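Local coordinates for uncharacterized protein VP1736 (Vibrio parahaemolyticus, PDB 3LXQ), which is of unknown function but carries a domain of the sulfatase family, which belongs to the alkaline phosphatase superfamily, at residues L54-A59 and A428-L433; A313-V318 and V396-E401; D392-L397 and M406-E411. All coordinates share one frame; numbering follows the deposited sequence.

Interaction 1 (L54-A59 and A428-L433); sequences LDLVRA and AKANAL
Leu56, on helix 50-61, sets its CB on the methyl of Ala430 in helix 422-441 at 3.6 Å (CB to CB), and its CD1 reaches the same methyl from further out. Alanine suits this position: the short axes run 8.4 Å apart and nearly at right angles (96°), so the helices meet over a small patch where a bare methyl can enter beside the larger leucine and valine. Val57 comes next and contributes its CG2 branch. With CG1 opposite the backbone N (chi1 168°), CG2 is left beside that N and comes 3.4 Å from Ala430 O, and also faces the side chain of Asn431. The carbonyl of Val57 supplies the polar part: one water donates to both Val57 O (3.0 Å) and Asn431 OD1 (2.7 Å). Arg58 turns away from helix 422-441 and forms a salt bridge with Asp55 one turn earlier. Across the crossing itself, then, no direct hydrogen bond forms; apolar packing is supplemented by a water bridge on OD1, while Arg427 O and Ser60 OG hold ND2, so that both ends of the buried amide have partners.

Interaction 2 (A313-V318 and V396-E401); sequences ANLVPV and VLSPGE
Val396, on strand 394-398, is the residue on which Leu315 and Val316 of the loop 313-318 converge, and this is apolar packing of branched side chains. The two methyls of Val396 divide the work. CG1 receives Leu315 CD2 at 3.8 Å and Val316 CG2 at 3.7 Å, while Val396 CG2 lies against Val316 CB and CG2, each about 4.0 Å away. Both loop side chains meet the strand valine at a slant, so each contact is between single branches and not along whole side chains. In Val396, CG1 stands anti to the backbone N (chi1 175°), a torsion that spreads both branches toward the loop. Valine fits here because a beta-branched residue is at home in an extended strand and offers a broad, short apolar surface; leucine suits the neighbouring loop position because its longer chain lets CD2 come in from the flank, although its CB starts off alongside the strand.

Polar groups take a lesser share. Ser398, two residues on and on the same face of the strand as Val396, borders the patch with OG 4.3 Å from Leu315 CD2; this hydroxyl makes a weak hydrogen bond with Lys402 O across the hairpin turn. The loop backbone is tied to the sheet elsewhere, as Asn385 ND2 donates to Leu315 O and Ala313 N bonds to Tyr382 OH. Pro317 is the centre of an inverse gamma turn, which bends the chain directly after Val316.

The whole joins a loop between strands 298-304 and 322-328, of the sulfatase-family part of the chain, to the five-stranded antiparallel sheet near the C-terminus. Such a small sheet beside the main alpha/beta domain is consistent with the sulfatase fold.

Interaction 3 (D392-L397 and M406-E411); sequences DNLVVL and MEYDFE
Met406, modelled as selenomethionine, and Leu394 bury the most surface here and form an antiparallel hydrogen-bonded pair between strands 394-398 and 402-409. Their backbones exchange two bonds: Leu394 N to Met406 O at 2.7 Å, with the donor tilted 30° from the plane of the Met406 carbonyl, and Met406 N to Leu394 O at 2.8 Å, with the donor in the plane of the Leu394 carbonyl. The two side chains run side by side on the same face of the sheet. A bend at the end of the Met406 chain (chi3 -57°) brings its terminal methyl back over the neighbouring strand, where CE meets Leu394 CD2 at 3.7 Å and, beyond it, Val396 CG2 at 3.5 Å. An unbranched, flexible side chain suits this task, since it can follow the surface of two branched residues. Tyr408, two residues along and on the same face, continues the strip: its CD1 lies 4.4 Å from Leu394 CD2, and its ring edge is turned to Phe410, with CD2 of Tyr408 over the centre of the Phe410 ring. Next to the pair, Asn393 CA adds a CA-H...O contact to Met406 O (3.4 Å), while its side-chain OD1 bonds to Thr390 OG1. Backbone bonds thus set the register of the hairpin, and an apolar strip of methyls and an aromatic ring lines one face of it; the chemistry is almost wholly hydrophobic beyond the main chain.

All three contacts gather about one antiparallel sheet near the C-terminus. Interactions 2 and 3 share strand 394-398, with centres about 12 Å apart, and Val396 serves both; Val318 of the loop 313-318 also packs on Tyr408 and Leu394. Interaction 1 lies about 18 Å from each (centre to centre), on the other face of that strand, where Leu397 and Val395 meet Ala428, Lys429 and Ala432 of helix 422-441. In chain order, interactions 2 and 3 are nested within the long loop closed by interaction 1. The sheet is therefore covered by the loop 313-318 on one face and helix 422-441 on the other, with helix 50-61, from near the start of the modelled chain, crossing that helix.

Interaction 1 (L54-A59 and A428-L433)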
loop_
_atom_site.group_PDB
_atom_site.type_symbol
_atom_site.label_atom_id
_atom_site.label_comp_id
_atom_site.label_asym_id
_atom_site.label_seq_id
_atom_site.Cartn_x
_atom_site.Cartn_y
_atom_site.Cartn_z
ATOM N N LEU A 54 -20.250 12.712 -1.348
ATOM C CA LEU A 54 -19.693 12.272 -2.623
ATOM C C LEU A 54 -19.040 13.404 -3.411
ATOM O O LEU A 54 -18.001 13.205 -4.046
ATOM C CB LEU A 54 -20.752 11.603 -3.504
ATOM C CG LEU A 54 -20.929 10.082 -3.499
ATOM C CD1 LEU A 54 -19.757 9.367 -2.823
ATOM C CD2 LEU A 54 -22.243 9.688 -2.855
ATOM N N ASP A 55 -19.658 14.584 -3.386
ATOM C CA ASP A 55 -19.119 15.718 -4.123
ATOM C C ASP A 55 -17.758 16.110 -3.588
ATOM O O ASP A 55 -16.828 16.333 -4.367
ATOM C CB ASP A 55 -20.092 16.910 -4.109
ATOM C CG ASP A 55 -21.307 16.679 -4.979
ATOM O OD1 ASP A 55 -21.309 15.704 -5.765
ATOM O OD2 ASP A 55 -22.264 17.472 -4.878
ATOM N N LEU A 56 -17.629 16.151 -2.264
ATOM C CA LEU A 56 -16.375 16.531 -1.649
ATOM C C LEU A 56 -15.314 15.455 -1.852
ATOM O O LEU A 56 -14.134 15.780 -1.983
ATOM C CB LEU A 56 -16.557 16.853 -0.162
ATOM C CG LEU A 56 -17.365 18.121 0.135
ATOM C CD1 LEU A 56 -17.728 18.171 1.612
ATOM C CD2 LEU A 56 -16.610 19.392 -0.294
ATOM N N VAL A 57 -15.739 14.188 -1.886
ATOM C CA VAL A 57 -14.832 13.058 -2.140
ATOM C C VAL A 57 -14.310 13.126 -3.584
ATOM O O VAL A 57 -13.094 13.122 -3.816
ATOM C CB VAL A 57 -15.508 11.686 -1.792
ATOM C CG1 VAL A 57 -14.709 10.503 -2.315
ATOM C CG2 VAL A 57 -15.702 11.552 -0.275
ATOM N N ARG A 58 -15.227 13.230 -4.541
ATOM C CA ARG A 58 -14.847 13.339 -5.948
ATOM C C ARG A 58 -13.965 14.560 -6.240
ATOM O O ARG A 58 -12.918 14.431 -6.871
ATOM C CB ARG A 58 -16.088 13.360 -6.839
ATOM C CG ARG A 58 -16.756 11.994 -6.995
ATOM C CD ARG A 58 -17.822 12.049 -8.087
ATOM N NE ARG A 58 -19.036 12.725 -7.635
ATOM C CZ ARG A 58 -20.163 12.107 -7.294
ATOM N NH1 ARG A 58 -20.260 10.785 -7.357
ATOM N NH2 ARG A 58 -21.197 12.820 -6.883
ATOM N N ALA A 59 -14.383 15.735 -5.777
ATOM C CA ALA A 59 -13.580 16.945 -5.956
ATOM C C ALA A 59 -12.184 16.831 -5.317
ATOM O O ALA A 59 -11.170 17.092 -5.977
ATOM C CB ALA A 59 -14.325 18.182 -5.452
ATOM N N ALA A 428 -12.315 16.545 5.131
ATOM C CA ALA A 428 -11.795 15.473 5.983
ATOM C C ALA A 428 -12.914 14.510 6.381
ATOM O O ALA A 428 -12.779 13.292 6.227
ATOM C CB ALA A 428 -11.134 16.067 7.226
ATOM N N LYS A 429 -14.009 15.074 6.893
ATOM C CA LYS A 429 -15.199 14.302 7.291
ATOM C C LYS A 429 -15.743 13.490 6.114
ATOM O O LYS A 429 -15.991 12.281 6.235
ATOM C CB LYS A 429 -16.275 15.229 7.904
ATOM C CG LYS A 429 -17.397 14.520 8.664
ATOM C CD LYS A 429 -18.315 15.521 9.382
ATOM C CE LYS A 429 -19.672 14.892 9.742
ATOM N NZ LYS A 429 -20.709 15.903 10.137
ATOM N N ALA A 430 -15.892 14.145 4.965
ATOM C CA ALA A 430 -16.387 13.484 3.757
ATOM C C ALA A 430 -15.536 12.255 3.388
ATOM O O ALA A 430 -16.071 11.185 3.071
ATOM C CB ALA A 430 -16.444 14.470 2.600
ATOM N N ASN A 431 -14.217 12.410 3.444
ATOM C CA ASN A 431 -13.304 11.306 3.163
ATOM C C ASN A 431 -13.266 10.223 4.263
ATOM O O ASN A 431 -13.100 9.042 3.965
ATOM C CB ASN A 431 -11.913 11.836 2.818
ATOM C CG ASN A 431 -11.838 12.368 1.393
ATOM O OD1 ASN A 431 -11.848 11.600 0.422
ATOM N ND2 ASN A 431 -11.757 13.681 1.259
ATOM N N ALA A 432 -13.446 10.636 5.520
ATOM C CA ALA A 432 -13.597 9.717 6.653
ATOM C C ALA A 432 -14.786 8.767 6.488
ATOM O O ALA A 432 -14.737 7.623 6.933
ATOM C CB ALA A 432 -13.758 10.504 7.957
ATOM N N LEU A 433 -15.857 9.263 5.876
ATOM C CA LEU A 433 -17.115 8.527 5.758
ATOM C C LEU A 433 -17.209 7.625 4.540
ATOM O O LEU A 433 -18.053 6.718 4.500
ATOM C CB LEU A 433 -18.281 9.512 5.698
ATOM C CG LEU A 433 -18.585 10.351 6.929
ATOM C CD1 LEU A 433 -19.622 11.413 6.584
ATOM C CD2 LEU A 433 -19.075 9.468 8.072
HETATM O O HOH W 1 -10.885 11.999 -2.038
#

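Interaction 2 (A313-V318 and V396-E401)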
loop_
_atom_site.group_PDB
_atom_site.type_symbol
_atom_site.label_atom_id
_atom_site.label_comp_id
_atom_site.label_asym_id
_atom_site.label_seq_id
_atom_site.Cartn_x
_atom_site.Cartn_y
_atom_site.Cartn_z
ATOM N N ALA A 313 -1.570 5.501 21.610
ATOM C CA ALA A 313 -1.212 6.815 21.095
ATOM C C ALA A 313 -2.451 7.703 21.122
ATOM O O ALA A 313 -3.590 7.214 21.079
ATOM C CB ALA A 313 -0.665 6.703 19.671
ATOM N N ASN A 314 -2.231 9.008 21.222
ATOM C CA ASN A 314 -3.345 9.931 21.181
ATOM C C ASN A 314 -3.610 10.433 19.776
ATOM O O ASN A 314 -2.673 10.643 18.988
ATOM C CB ASN A 314 -3.157 11.091 22.149
ATOM C CG ASN A 314 -4.434 11.418 22.906
ATOM O OD1 ASN A 314 -4.524 12.443 23.588
ATOM N ND2 ASN A 314 -5.435 10.539 22.795
ATOM N N LEU A 315 -4.903 10.604 19.484
ATOM C CA LEU A 315 -5.413 11.085 18.198
ATOM C C LEU A 315 -4.863 10.259 17.026
ATOM O O LEU A 315 -5.087 9.043 16.980
ATOM C CB LEU A 315 -5.191 12.602 18.047
ATOM C CG LEU A 315 -6.019 13.476 19.013
ATOM C CD1 LEU A 315 -5.511 14.912 19.037
ATOM C CD2 LEU A 315 -7.518 13.415 18.705
ATOM N N VAL A 316 -4.166 10.898 16.087
ATOM C CA VAL A 316 -3.501 10.151 15.015
ATOM C C VAL A 316 -1.992 10.409 14.997
ATOM O O VAL A 316 -1.553 11.510 14.668
ATOM C CB VAL A 316 -4.136 10.404 13.628
ATOM C CG1 VAL A 316 -3.396 9.605 12.544
ATOM C CG2 VAL A 316 -5.600 10.010 13.641
ATOM N N PRO A 317 -1.193 9.387 15.359
ATOM C CA PRO A 317 0.270 9.513 15.375
ATOM C C PRO A 317 0.878 9.428 13.967
ATOM O O PRO A 317 1.337 8.374 13.533
ATOM C CB PRO A 317 0.712 8.346 16.260
ATOM C CG PRO A 317 -0.361 7.308 16.072
ATOM C CD PRO A 317 -1.647 8.073 15.859
ATOM N N VAL A 318 0.884 10.567 13.283
ATOM C CA VAL A 318 1.255 10.687 11.866
ATOM C C VAL A 318 2.546 9.961 11.486
ATOM O O VAL A 318 2.579 9.228 10.481
ATOM C CB VAL A 318 1.332 12.191 11.453
ATOM C CG1 VAL A 318 1.837 12.370 10.021
ATOM C CG2 VAL A 318 -0.031 12.867 11.633
ATOM N N VAL A 396 -8.134 15.678 12.556
ATOM C CA VAL A 396 -8.393 14.384 13.161
ATOM C C VAL A 396 -9.820 14.305 13.712
ATOM O O VAL A 396 -10.248 15.157 14.492
ATOM C CB VAL A 396 -7.367 14.071 14.264
ATOM C CG1 VAL A 396 -7.735 12.777 14.975
ATOM C CG2 VAL A 396 -5.957 13.966 13.654
ATOM N N LEU A 397 -10.535 13.266 13.299
ATOM C CA LEU A 397 -11.901 12.998 13.737
ATOM C C LEU A 397 -11.901 11.788 14.670
ATOM O O LEU A 397 -11.352 10.735 14.335
ATOM C CB LEU A 397 -12.802 12.696 12.528
ATOM C CG LEU A 397 -12.752 13.663 11.348
ATOM C CD1 LEU A 397 -13.701 13.176 10.268
ATOM C CD2 LEU A 397 -13.105 15.094 11.788
ATOM N N SER A 398 -12.513 11.947 15.840
ATOM C CA SER A 398 -12.607 10.866 16.804
ATOM C C SER A 398 -14.072 10.606 17.207
ATOM O O SER A 398 -14.951 11.452 16.931
ATOM C CB SER A 398 -11.727 11.178 18.026
ATOM O OG SER A 398 -11.711 12.568 18.301
ATOM N N PRO A 399 -14.348 9.453 17.873
ATOM C CA PRO A 399 -15.707 9.159 18.362
ATOM C C PRO A 399 -16.317 10.262 19.229
ATOM O O PRO A 399 -15.596 11.038 19.869
ATOM C CB PRO A 399 -15.513 7.883 19.186
ATOM C CG PRO A 399 -14.338 7.213 18.546
ATOM C CD PRO A 399 -13.421 8.338 18.158
ATOM N N GLY A 400 -17.648 10.314 19.248
ATOM C CA GLY A 400 -18.373 11.354 19.964
ATOM C C GLY A 400 -18.362 12.629 19.148
ATOM O O GLY A 400 -18.577 13.716 19.689
ATOM N N GLU A 401 -18.105 12.481 17.844
ATOM C CA GLU A 401 -18.043 13.584 16.880
ATOM C C GLU A 401 -17.054 14.684 17.267
ATOM O O GLU A 401 -17.278 15.859 16.975
ATOM C CB GLU A 401 -19.437 14.176 16.626
ATOM C CG GLU A 401 -20.447 13.196 16.036
ATOM C CD GLU A 401 -21.834 13.802 15.867
ATOM O OE1 GLU A 401 -22.781 13.045 15.569
ATOM O OE2 GLU A 401 -21.982 15.029 16.025
#

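Interaction 3 (D392-L397 and M406-E411)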
loop_
_atom_site.group_PDB
_atom_site.type_symbol
_atom_site.label_atom_id
_atom_site.label_comp_id
_atom_site.label_asym_id
_atom_site.label_seq_id
_atom_site.Cartn_x
_atom_site.Cartn_y
_atom_site.Cartn_z
ATOM N N ASP A 392 -1.040 22.071 4.616
ATOM C CA ASP A 392 -1.443 23.274 5.344
ATOM C C ASP A 392 -2.083 23.004 6.696
ATOM O O ASP A 392 -2.074 23.862 7.582
ATOM C CB ASP A 392 -2.385 24.101 4.470
ATOM C CG ASP A 392 -1.726 24.540 3.191
ATOM O OD1 ASP A 392 -0.887 25.462 3.239
ATOM O OD2 ASP A 392 -2.025 23.941 2.140
ATOM N N ASN A 393 -2.617 21.799 6.851
ATOM C CA ASN A 393 -3.418 21.454 8.010
ATOM C C ASN A 393 -3.452 19.947 8.247
ATOM O O ASN A 393 -3.141 19.141 7.356
ATOM C CB ASN A 393 -4.843 21.998 7.828
ATOM C CG ASN A 393 -5.362 21.794 6.408
ATOM O OD1 ASN A 393 -5.460 20.666 5.935
ATOM N ND2 ASN A 393 -5.677 22.889 5.723
ATOM N N LEU A 394 -3.827 19.580 9.466
ATOM C CA LEU A 394 -4.138 18.206 9.801
ATOM C C LEU A 394 -5.421 18.189 10.612
ATOM O O LEU A 394 -5.515 18.849 11.657
ATOM C CB LEU A 394 -2.995 17.565 10.598
ATOM C CG LEU A 394 -3.274 16.276 11.379
ATOM C CD1 LEU A 394 -3.442 15.067 10.467
ATOM C CD2 LEU A 394 -2.143 16.053 12.377
ATOM N N VAL A 395 -6.388 17.416 10.127
ATOM C CA VAL A 395 -7.666 17.249 10.808
ATOM C C VAL A 395 -7.830 15.819 11.272
ATOM O O VAL A 395 -7.692 14.873 10.489
ATOM C CB VAL A 395 -8.868 17.621 9.915
ATOM C CG1 VAL A 395 -10.186 17.285 10.620
ATOM C CG2 VAL A 395 -8.817 19.094 9.521
ATOM N N VAL A 396 -8.134 15.678 12.556
ATOM C CA VAL A 396 -8.393 14.384 13.161
ATOM C C VAL A 396 -9.820 14.305 13.712
ATOM O O VAL A 396 -10.248 15.157 14.492
ATOM C CB VAL A 396 -7.367 14.071 14.264
ATOM C CG1 VAL A 396 -7.735 12.777 14.975
ATOM C CG2 VAL A 396 -5.957 13.966 13.654
ATOM N N LEU A 397 -10.535 13.266 13.299
ATOM C CA LEU A 397 -11.901 12.998 13.737
ATOM C C LEU A 397 -11.901 11.788 14.670
ATOM O O LEU A 397 -11.352 10.735 14.335
ATOM C CB LEU A 397 -12.802 12.696 12.528
ATOM C CG LEU A 397 -12.752 13.663 11.348
ATOM C CD1 LEU A 397 -13.701 13.176 10.268
ATOM C CD2 LEU A 397 -13.105 15.094 11.788
HETATM N N MSE A 406 -5.160 20.912 13.478
HETATM C CA MSE A 406 -3.739 21.130 13.768
HETATM C C MSE A 406 -2.900 21.529 12.557
HETATM O O MSE A 406 -3.301 21.336 11.410
HETATM C CB MSE A 406 -3.128 19.876 14.408
HETATM C CG MSE A 406 -3.579 19.604 15.840
HETATM SE SE MSE A 406 -3.468 17.715 16.362
HETATM C CE MSE A 406 -4.595 16.925 14.982
ATOM N N GLU A 407 -1.735 22.108 12.839
ATOM C CA GLU A 407 -0.698 22.338 11.842
ATOM C C GLU A 407 0.391 21.312 12.110
ATOM O O GLU A 407 0.824 21.145 13.252
ATOM C CB GLU A 407 -0.131 23.757 11.952
ATOM N N TYR A 408 0.823 20.617 11.063
ATOM C CA TYR A 408 1.822 19.572 11.216
ATOM C C TYR A 408 3.215 20.040 10.807
ATOM O O TYR A 408 3.415 20.558 9.710
ATOM C CB TYR A 408 1.407 18.323 10.443
ATOM C CG TYR A 408 2.293 17.122 10.662
ATOM C CD1 TYR A 408 2.212 16.369 11.833
ATOM C CD2 TYR A 408 3.201 16.726 9.686
ATOM C CE1 TYR A 408 3.025 15.263 12.026
ATOM C CE2 TYR A 408 4.013 15.622 9.867
ATOM C CZ TYR A 408 3.924 14.896 11.035
ATOM O OH TYR A 408 4.734 13.802 11.191
ATOM N N ASP A 409 4.165 19.871 11.720
ATOM C CA ASP A 409 5.556 20.205 11.467
ATOM C C ASP A 409 6.226 18.963 10.910
ATOM O O ASP A 409 6.412 17.980 11.619
ATOM C CB ASP A 409 6.241 20.661 12.761
ATOM C CG ASP A 409 7.582 21.330 12.518
ATOM O OD1 ASP A 409 8.118 21.255 11.390
ATOM O OD2 ASP A 409 8.104 21.938 13.474
ATOM N N PHE A 410 6.577 19.018 9.632
ATOM C CA PHE A 410 7.081 17.854 8.908
ATOM C C PHE A 410 8.499 17.444 9.284
ATOM O O PHE A 410 8.814 16.256 9.272
ATOM C CB PHE A 410 6.972 18.071 7.402
ATOM C CG PHE A 410 5.565 17.974 6.876
ATOM C CD1 PHE A 410 4.693 19.060 6.968
ATOM C CD2 PHE A 410 5.111 16.798 6.290
ATOM C CE1 PHE A 410 3.388 18.975 6.479
ATOM C CE2 PHE A 410 3.803 16.702 5.796
ATOM C CZ PHE A 410 2.943 17.789 5.888
ATOM N N GLU A 411 9.345 18.427 9.603
ATOM C CA GLU A 411 10.710 18.177 10.094
ATOM C C GLU A 411 10.694 17.591 11.508
ATOM O O GLU A 411 11.262 16.527 11.756
ATOM C CB GLU A 411 11.549 19.466 10.064
ATOM C CG GLU A 411 11.890 19.970 8.663
ATOM C CD GLU A 411 12.603 21.318 8.666
ATOM O OE1 GLU A 411 12.073 22.264 8.039
ATOM O OE2 GLU A 411 13.686 21.436 9.289
#